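Local coordinates for C3-degrading proteinase (CppA protein) (Streptococcus pneumoniae, PDB 3E0R), which probably degrades the complement protein C3 and combines N- and C-terminal regions that both belong to the glyoxalase clan, at residues L16-N19 against L23-T26; P84-G89 against S147-E152; E110-S113 against D117-L120. One frame throughout, in Å; residues are numbered along the deposited sequence.

Contact 1: residues L16-N19 against L23-T26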
loop_
_atom_site.group_PDB
_atom_site.type_symbol
_atom_site.label_atom_id
_atom_site.label_comp_id
_atom_site.label_asym_id
_atom_site.label_seq_id
_atom_site.Cartn_x
_atom_site.Cartn_y
_atom_site.Cartn_z
ATOM N N LEU A 16 2.296 4.049 4.344
ATOM C CA LEU A 16 1.140 4.845 4.720
ATOM C C LEU A 16 1.394 5.448 6.101
ATOM O O LEU A 16 1.834 4.759 7.032
ATOM C CB LEU A 16 -0.130 3.977 4.728
ATOM C CG LEU A 16 -0.475 3.245 3.409
ATOM C CD1 LEU A 16 -1.813 2.474 3.552
ATOM C CD2 LEU A 16 -0.550 4.205 2.160
ATOM N N LYS A 17 1.111 6.737 6.237
ATOM C CA LYS A 17 1.133 7.388 7.537
ATOM C C LYS A 17 -0.097 6.980 8.388
ATOM O O LYS A 17 -1.219 6.848 7.860
ATOM C CB LYS A 17 1.288 8.894 7.384
ATOM C CG LYS A 17 2.584 9.210 6.742
ATOM C CD LYS A 17 2.722 10.694 6.411
ATOM C CE LYS A 17 3.079 11.577 7.628
ATOM N NZ LYS A 17 2.577 12.967 7.516
ATOM N N ALA A 18 0.174 6.709 9.675
ATOM C CA ALA A 18 -0.795 6.182 10.654
ATOM C C ALA A 18 -0.821 7.151 11.819
ATOM O O ALA A 18 0.215 7.635 12.224
ATOM C CB ALA A 18 -0.368 4.817 11.153
ATOM N N ASN A 19 -2.010 7.449 12.341
ATOM C CA ASN A 19 -2.154 8.329 13.515
ATOM C C ASN A 19 -2.004 7.524 14.799
ATOM O O ASN A 19 -0.998 7.634 15.483
ATOM C CB ASN A 19 -3.492 9.100 13.485
ATOM C CG ASN A 19 -3.740 9.974 14.759
ATOM O OD1 ASN A 19 -2.911 10.059 15.674
ATOM N ND2 ASN A 19 -4.899 10.619 14.797
ATOM N N LEU A 23 -4.514 1.358 16.919
ATOM C CA LEU A 23 -5.649 1.284 16.000
ATOM C C LEU A 23 -5.278 0.608 14.697
ATOM O O LEU A 23 -5.943 -0.329 14.247
ATOM C CB LEU A 23 -6.181 2.684 15.654
ATOM C CG LEU A 23 -7.377 3.270 16.372
ATOM C CD1 LEU A 23 -7.683 4.670 15.827
ATOM C CD2 LEU A 23 -8.574 2.328 16.234
ATOM N N ASN A 24 -4.224 1.132 14.077
ATOM C CA ASN A 24 -3.753 0.644 12.774
ATOM C C ASN A 24 -3.253 -0.808 12.879
ATOM O O ASN A 24 -3.529 -1.640 12.009
ATOM C CB ASN A 24 -2.715 1.615 12.178
ATOM C CG ASN A 24 -3.348 2.889 11.620
ATOM O OD1 ASN A 24 -3.554 2.995 10.424
ATOM N ND2 ASN A 24 -3.727 3.829 12.498
ATOM N N GLU A 25 -2.558 -1.129 13.966
ATOM C CA GLU A 25 -2.120 -2.526 14.224
ATOM C C GLU A 25 -3.300 -3.479 14.295
ATOM O O GLU A 25 -3.292 -4.548 13.715
ATOM C CB GLU A 25 -1.420 -2.644 15.575
ATOM C CG GLU A 25 -0.088 -1.972 15.716
ATOM C CD GLU A 25 0.638 -2.425 17.010
ATOM O OE1 GLU A 25 -0.034 -2.728 18.011
ATOM O OE2 GLU A 25 1.887 -2.482 17.011
ATOM N N THR A 26 -4.313 -3.082 15.061
ATOM C CA THR A 26 -5.498 -3.895 15.237
ATOM C C THR A 26 -6.151 -4.212 13.908
ATOM O O THR A 26 -6.738 -5.275 13.746
ATOM C CB THR A 26 -6.527 -3.199 16.143
ATOM O OG1 THR A 26 -5.855 -2.700 17.300
ATOM C CG2 THR A 26 -7.620 -4.156 16.572
#
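The methyl of Ala18 sits over the flat face of the Asn24 amide, and almost the whole contact lies in that one overlap. Walking along the helix, the backbone N of Leu23 is hydrogen-bonded to Asn20 OD1 near the helix start. Asn24 follows and turns its amide broadside to the strand, with chi2 at -99°. Ala18 CB is then 3.6 Å from Asn24 CG, 3.7 Å from OD1 and 3.8 Å from ND2 of the same residue, a nearly even spacing that places the methyl squarely above the group. Asn24 ND2 is also held on its polar side, giving hydrogen bonds to Asn20 O and to Glu115 OE2. Asn19 N donates to that same carboxylate oxygen, which brings Asn19 N and Asn24 ND2 to 4.0 Å without a bond between them. The tight turn leads from strand 9-18 into helix 21-31, in a region that belongs to the glyoxalase clan. Strand 9-18 lies between strands 53-59 and 196-203, and helix 21-31 packs beside it, with Asn24 also touching Leu57 of strand 53-59.

Contact 2: residues P84-G89 against S147-E152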
loop_
_atom_site.group_PDB
_atom_site.type_symbol
_atom_site.label_atom_id
_atom_site.label_comp_id
_atom_site.label_asym_id
_atom_site.label_seq_id
_atom_site.Cartn_x
_atom_site.Cartn_y
_atom_site.Cartn_z
ATOM N N PRO A 84 -7.858 -18.498 -1.445
ATOM C CA PRO A 84 -9.101 -17.729 -1.271
ATOM C C PRO A 84 -9.840 -18.050 0.045
ATOM O O PRO A 84 -10.524 -17.191 0.607
ATOM C CB PRO A 84 -9.958 -18.115 -2.502
ATOM C CG PRO A 84 -9.049 -18.912 -3.395
ATOM C CD PRO A 84 -7.959 -19.482 -2.535
ATOM N N LEU A 85 -9.686 -19.269 0.542
ATOM C CA LEU A 85 -10.301 -19.622 1.817
ATOM C C LEU A 85 -9.727 -18.824 2.982
ATOM O O LEU A 85 -10.300 -18.812 4.058
ATOM C CB LEU A 85 -10.181 -21.126 2.085
ATOM C CG LEU A 85 -10.784 -22.018 1.003
ATOM C CD1 LEU A 85 -10.640 -23.457 1.456
ATOM C CD2 LEU A 85 -12.244 -21.615 0.701
ATOM N N GLU A 86 -8.610 -18.138 2.776
ATOM C CA GLU A 86 -8.118 -17.251 3.814
ATOM C C GLU A 86 -8.951 -15.983 3.877
ATOM O O GLU A 86 -9.106 -15.462 4.978
ATOM C CB GLU A 86 -6.625 -16.954 3.677
ATOM C CG GLU A 86 -5.789 -18.186 3.804
ATOM C CD GLU A 86 -4.339 -17.951 3.451
ATOM O OE1 GLU A 86 -3.922 -16.782 3.235
ATOM O OE2 GLU A 86 -3.603 -18.967 3.392
ATOM N N ILE A 87 -9.488 -15.495 2.750
ATOM C CA ILE A 87 -10.417 -14.327 2.784
ATOM C C ILE A 87 -11.727 -14.637 3.552
ATOM O O ILE A 87 -12.269 -13.793 4.280
ATOM C CB ILE A 87 -10.774 -13.794 1.357
ATOM C CG1 ILE A 87 -9.527 -13.180 0.696
ATOM C CG2 ILE A 87 -11.949 -12.734 1.401
ATOM C CD1 ILE A 87 -9.676 -12.960 -0.773
ATOM N N GLU A 88 -12.218 -15.863 3.384
ATOM C CA GLU A 88 -13.423 -16.318 4.050
ATOM C C GLU A 88 -13.171 -16.513 5.542
ATOM O O GLU A 88 -14.097 -16.385 6.345
ATOM C CB GLU A 88 -13.941 -17.617 3.406
ATOM C CG GLU A 88 -14.144 -17.509 1.869
ATOM C CD GLU A 88 -14.967 -18.654 1.246
ATOM O OE1 GLU A 88 -15.233 -19.710 1.904
ATOM O OE2 GLU A 88 -15.340 -18.490 0.058
ATOM N N GLY A 89 -11.930 -16.842 5.901
ATOM C CA GLY A 89 -11.529 -16.943 7.297
ATOM C C GLY A 89 -11.604 -15.586 7.979
ATOM O O GLY A 89 -12.173 -15.449 9.078
ATOM N N SER A 147 -4.260 -15.710 9.871
ATOM C CA SER A 147 -3.089 -15.165 9.225
ATOM C C SER A 147 -3.079 -15.462 7.737
ATOM O O SER A 147 -3.309 -16.598 7.342
ATOM C CB SER A 147 -1.823 -15.642 9.920
ATOM O OG SER A 147 -1.609 -14.842 11.080
ATOM N N LEU A 148 -2.871 -14.408 6.928
ATOM C CA LEU A 148 -2.691 -14.540 5.477
ATOM C C LEU A 148 -1.333 -15.161 5.278
ATOM O O LEU A 148 -0.335 -14.601 5.714
ATOM C CB LEU A 148 -2.758 -13.191 4.739
ATOM C CG LEU A 148 -4.126 -12.498 4.643
ATOM C CD1 LEU A 148 -4.019 -11.160 3.936
ATOM C CD2 LEU A 148 -5.229 -13.381 3.983
ATOM N N SER A 149 -1.303 -16.322 4.626
ATOM C CA SER A 149 -0.041 -17.017 4.363
ATOM C C SER A 149 0.829 -16.321 3.311
ATOM O O SER A 149 2.006 -16.101 3.562
ATOM C CB SER A 149 -0.263 -18.483 4.000
ATOM O OG SER A 149 -0.691 -18.596 2.659
ATOM N N LYS A 150 0.223 -15.995 2.157
ATOM C CA LYS A 150 0.834 -15.224 1.057
ATOM C C LYS A 150 -0.151 -14.196 0.428
ATOM O O LYS A 150 -1.284 -14.499 0.067
ATOM C CB LYS A 150 1.446 -16.147 0.004
ATOM C CG LYS A 150 1.512 -15.638 -1.456
ATOM C CD LYS A 150 2.526 -14.542 -1.718
ATOM C CE LYS A 150 2.934 -14.413 -3.185
ATOM N NZ LYS A 150 1.893 -13.862 -4.076
ATOM N N PHE A 151 0.329 -12.966 0.312
ATOM C CA PHE A 151 -0.357 -11.903 -0.427
ATOM C C PHE A 151 0.664 -10.976 -1.125
ATOM O O PHE A 151 1.858 -10.959 -0.806
ATOM C CB PHE A 151 -1.362 -11.112 0.472
ATOM C CG PHE A 151 -0.717 -10.230 1.514
ATOM C CD1 PHE A 151 -0.270 -8.952 1.197
ATOM C CD2 PHE A 151 -0.555 -10.660 2.816
ATOM C CE1 PHE A 151 0.347 -8.151 2.121
ATOM C CE2 PHE A 151 0.073 -9.858 3.772
ATOM C CZ PHE A 151 0.526 -8.617 3.419
ATOM N N GLU A 152 0.138 -10.177 -2.067
ATOM C CA GLU A 152 0.904 -9.286 -2.929
ATOM C C GLU A 152 0.151 -7.974 -2.865
ATOM O O GLU A 152 -1.061 -7.951 -3.022
ATOM C CB GLU A 152 0.919 -9.839 -4.370
ATOM C CG GLU A 152 2.193 -9.710 -5.122
ATOM C CD GLU A 152 2.853 -11.095 -5.522
ATOM O OE1 GLU A 152 2.413 -11.680 -6.565
ATOM O OE2 GLU A 152 3.827 -11.574 -4.827
#
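Glu86 lays its side chain along the backbone of Leu148 and Ser149 and overlaps the tip of Leu148 near its own base. Glu86 CB meets Leu148 CD2 at 3.8 Å, while farther out Glu86 OE1 passes 3.4 Å from Leu148 CA. The chain is extended beyond CG, and this reach delivers the carboxylate to Ser149, where each oxygen receives one bond. Ser149 N donates to Glu86 OE1 over 3.0 Å, arriving from above the carboxylate plane, 41° out of it. Ser149 OG donates to Glu86 OE2, also at 3.0 Å, and here the syn lone pair is used. With chi1 at 78°, OG stands between the backbone N and the carbonyl carbon of its residue, so that hydroxyl and amide can address one carboxylate together. The two bonds restrict rotation of the acid group and give partners to both oxygens of a buried residue. Helix 84-91 follows strand 74-81 in the N-terminal region, which belongs to the glyoxalase clan. The opposing segment leads into strand 151-159, which opens the C-terminal half and pairs with strand 74-81. Val81 of that strand touches both Glu86 and Leu148, and Leu143 also packs on Glu86. Past the serine, the backbone of Lys150 bonds with Glu82, and Lys150 NZ reaches Glu152 OE2 in a salt bridge of 3.1 Å whose hydrogen bond is weak.

Contact 3: residues E110-S113 against D117-L120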
loop_
_atom_site.group_PDB
_atom_site.type_symbol
_atom_site.label_atom_id
_atom_site.label_comp_id
_atom_site.label_asym_id
_atom_site.label_seq_id
_atom_site.Cartn_x
_atom_site.Cartn_y
_atom_site.Cartn_z
ATOM N N GLU A 110 -14.086 -4.904 0.438
ATOM C CA GLU A 110 -13.503 -3.635 0.778
ATOM C C GLU A 110 -13.800 -3.271 2.241
ATOM O O GLU A 110 -14.788 -3.645 2.793
ATOM C CB GLU A 110 -14.043 -2.566 -0.115
ATOM C CG GLU A 110 -13.383 -2.507 -1.448
ATOM C CD GLU A 110 -14.099 -1.561 -2.372
ATOM O OE1 GLU A 110 -15.325 -1.453 -2.227
ATOM O OE2 GLU A 110 -13.451 -0.939 -3.227
ATOM N N ILE A 111 -12.858 -2.561 2.839
ATOM C CA ILE A 111 -12.923 -2.087 4.197
ATOM C C ILE A 111 -12.059 -0.801 4.276
ATOM O O ILE A 111 -11.078 -0.699 3.572
ATOM C CB ILE A 111 -12.440 -3.200 5.132
ATOM C CG1 ILE A 111 -12.860 -2.921 6.571
ATOM C CG2 ILE A 111 -10.943 -3.401 5.025
ATOM C CD1 ILE A 111 -12.691 -4.116 7.473
ATOM N N PHE A 112 -12.460 0.173 5.096
ATOM C CA PHE A 112 -11.673 1.358 5.394
ATOM C C PHE A 112 -10.761 1.135 6.633
ATOM O O PHE A 112 -11.116 0.508 7.655
ATOM C CB PHE A 112 -12.580 2.581 5.620
ATOM C CG PHE A 112 -13.104 3.240 4.324
ATOM C CD1 PHE A 112 -12.339 4.167 3.626
ATOM C CD2 PHE A 112 -14.373 2.959 3.828
ATOM C CE1 PHE A 112 -12.835 4.777 2.433
ATOM C CE2 PHE A 112 -14.847 3.572 2.654
ATOM C CZ PHE A 112 -14.079 4.466 1.965
ATOM N N SER A 113 -9.560 1.658 6.523
ATOM C CA SER A 113 -8.617 1.629 7.605
ATOM C C SER A 113 -8.919 2.843 8.530
ATOM O O SER A 113 -9.635 3.780 8.129
ATOM C CB SER A 113 -7.203 1.750 7.030
ATOM O OG SER A 113 -6.859 3.118 6.951
ATOM N N ASP A 117 -8.108 4.840 4.494
ATOM C CA ASP A 117 -7.566 4.270 3.297
ATOM C C ASP A 117 -8.498 3.127 2.948
ATOM O O ASP A 117 -8.871 2.334 3.808
ATOM C CB ASP A 117 -6.149 3.796 3.583
ATOM C CG ASP A 117 -5.172 4.963 3.810
ATOM O OD1 ASP A 117 -5.276 5.949 3.022
ATOM O OD2 ASP A 117 -4.281 4.878 4.746
ATOM N N LEU A 118 -8.912 3.060 1.685
ATOM C CA LEU A 118 -9.783 1.982 1.203
ATOM C C LEU A 118 -8.926 0.837 0.719
ATOM O O LEU A 118 -8.052 1.014 -0.130
ATOM C CB LEU A 118 -10.671 2.498 0.076
ATOM C CG LEU A 118 -11.788 1.633 -0.516
ATOM C CD1 LEU A 118 -12.786 1.028 0.500
ATOM C CD2 LEU A 118 -12.550 2.496 -1.464
ATOM N N ILE A 119 -9.183 -0.347 1.284
ATOM C CA ILE A 119 -8.414 -1.561 1.006
ATOM C C ILE A 119 -9.338 -2.561 0.364
ATOM O O ILE A 119 -10.447 -2.755 0.839
ATOM C CB ILE A 119 -7.763 -2.211 2.290
ATOM C CG1 ILE A 119 -6.632 -1.382 2.946
ATOM C CG2 ILE A 119 -7.025 -3.509 1.923
ATOM C CD1 ILE A 119 -6.845 0.063 3.228
ATOM N N LEU A 120 -8.895 -3.140 -0.750
ATOM C CA LEU A 120 -9.558 -4.241 -1.406
ATOM C C LEU A 120 -8.748 -5.488 -1.124
ATOM O O LEU A 120 -7.565 -5.517 -1.412
ATOM C CB LEU A 120 -9.657 -4.011 -2.932
ATOM C CG LEU A 120 -10.182 -5.198 -3.802
ATOM C CD1 LEU A 120 -11.667 -5.520 -3.452
ATOM C CD2 LEU A 120 -10.057 -4.955 -5.258
#
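Ser113 and Asp117 close the turn of a beta hairpin with two bonds. Ser113 N donates to Asp117 O over 2.9 Å, in the carbonyl plane, and Asp117 N returns a bond of 3.2 Å to Ser113 OG, which also accepts from Glu115 N within the turn. The hairpin, strands 107-112 and 118-122, forms the last two strands of a beta-alpha-beta-beta-beta module of the glyoxalase clan. Farther from the turn, Ile111 and Ile119 make the antiparallel hydrogen-bonded pair: Ile119 N reaches Ile111 O at 3.0 Å, and Ile111 N reaches Ile119 O at 3.1 Å. Glu110 with Leu120 and Phe112 with Leu118 flank it as non-hydrogen-bonded pairs. At these positions CA-H groups point at carbonyls, as Glu110 CA does at Ile119 O, 3.2 Å away. On the face shared by Phe112, Leu118 and Glu110, a CH-pi contact sets Leu118 CD1 over the Phe112 ring, 4.0 Å from its centroid and 13° off the normal. Leu118 CG is anti to the backbone N (chi1 -173°), a setting that leads the methyl across to the neighbouring strand. The same face carries the Glu110 carboxylate, bound by Tyr101 OH and Arg76 NH1, while Ile111 and Ile119 on the other face meet Phe27 and Tyr28 of helix 21-31. At the end of the pairing away from the turn, Glu110 CG rests 4.0 Å from Leu120 CD1.

How the contacts relate
From the N terminus, contact 1 closes the short connection from strand 9-18 into helix 21-31, with three residues between its segments, and is complete before the others begin. Contact 2 opens at helix 84-91 and closes only at 147-152, spanning 57 residues and joining the N-terminal region to the start of the C-terminal one. Contact 3, the hairpin of 110-113 and 117-120, opens and closes within that span, so the two nest without crossing. Contacts 2 and 3 serve the same seven-stranded sheet but stay about 7 Å apart at their nearest atoms. Contacts 1 and 3 touch, through Leu16 CD1 and Asp117 OD2 at 3.6 Å, where strand 9-18 of the eight-stranded sheet meets the hairpin.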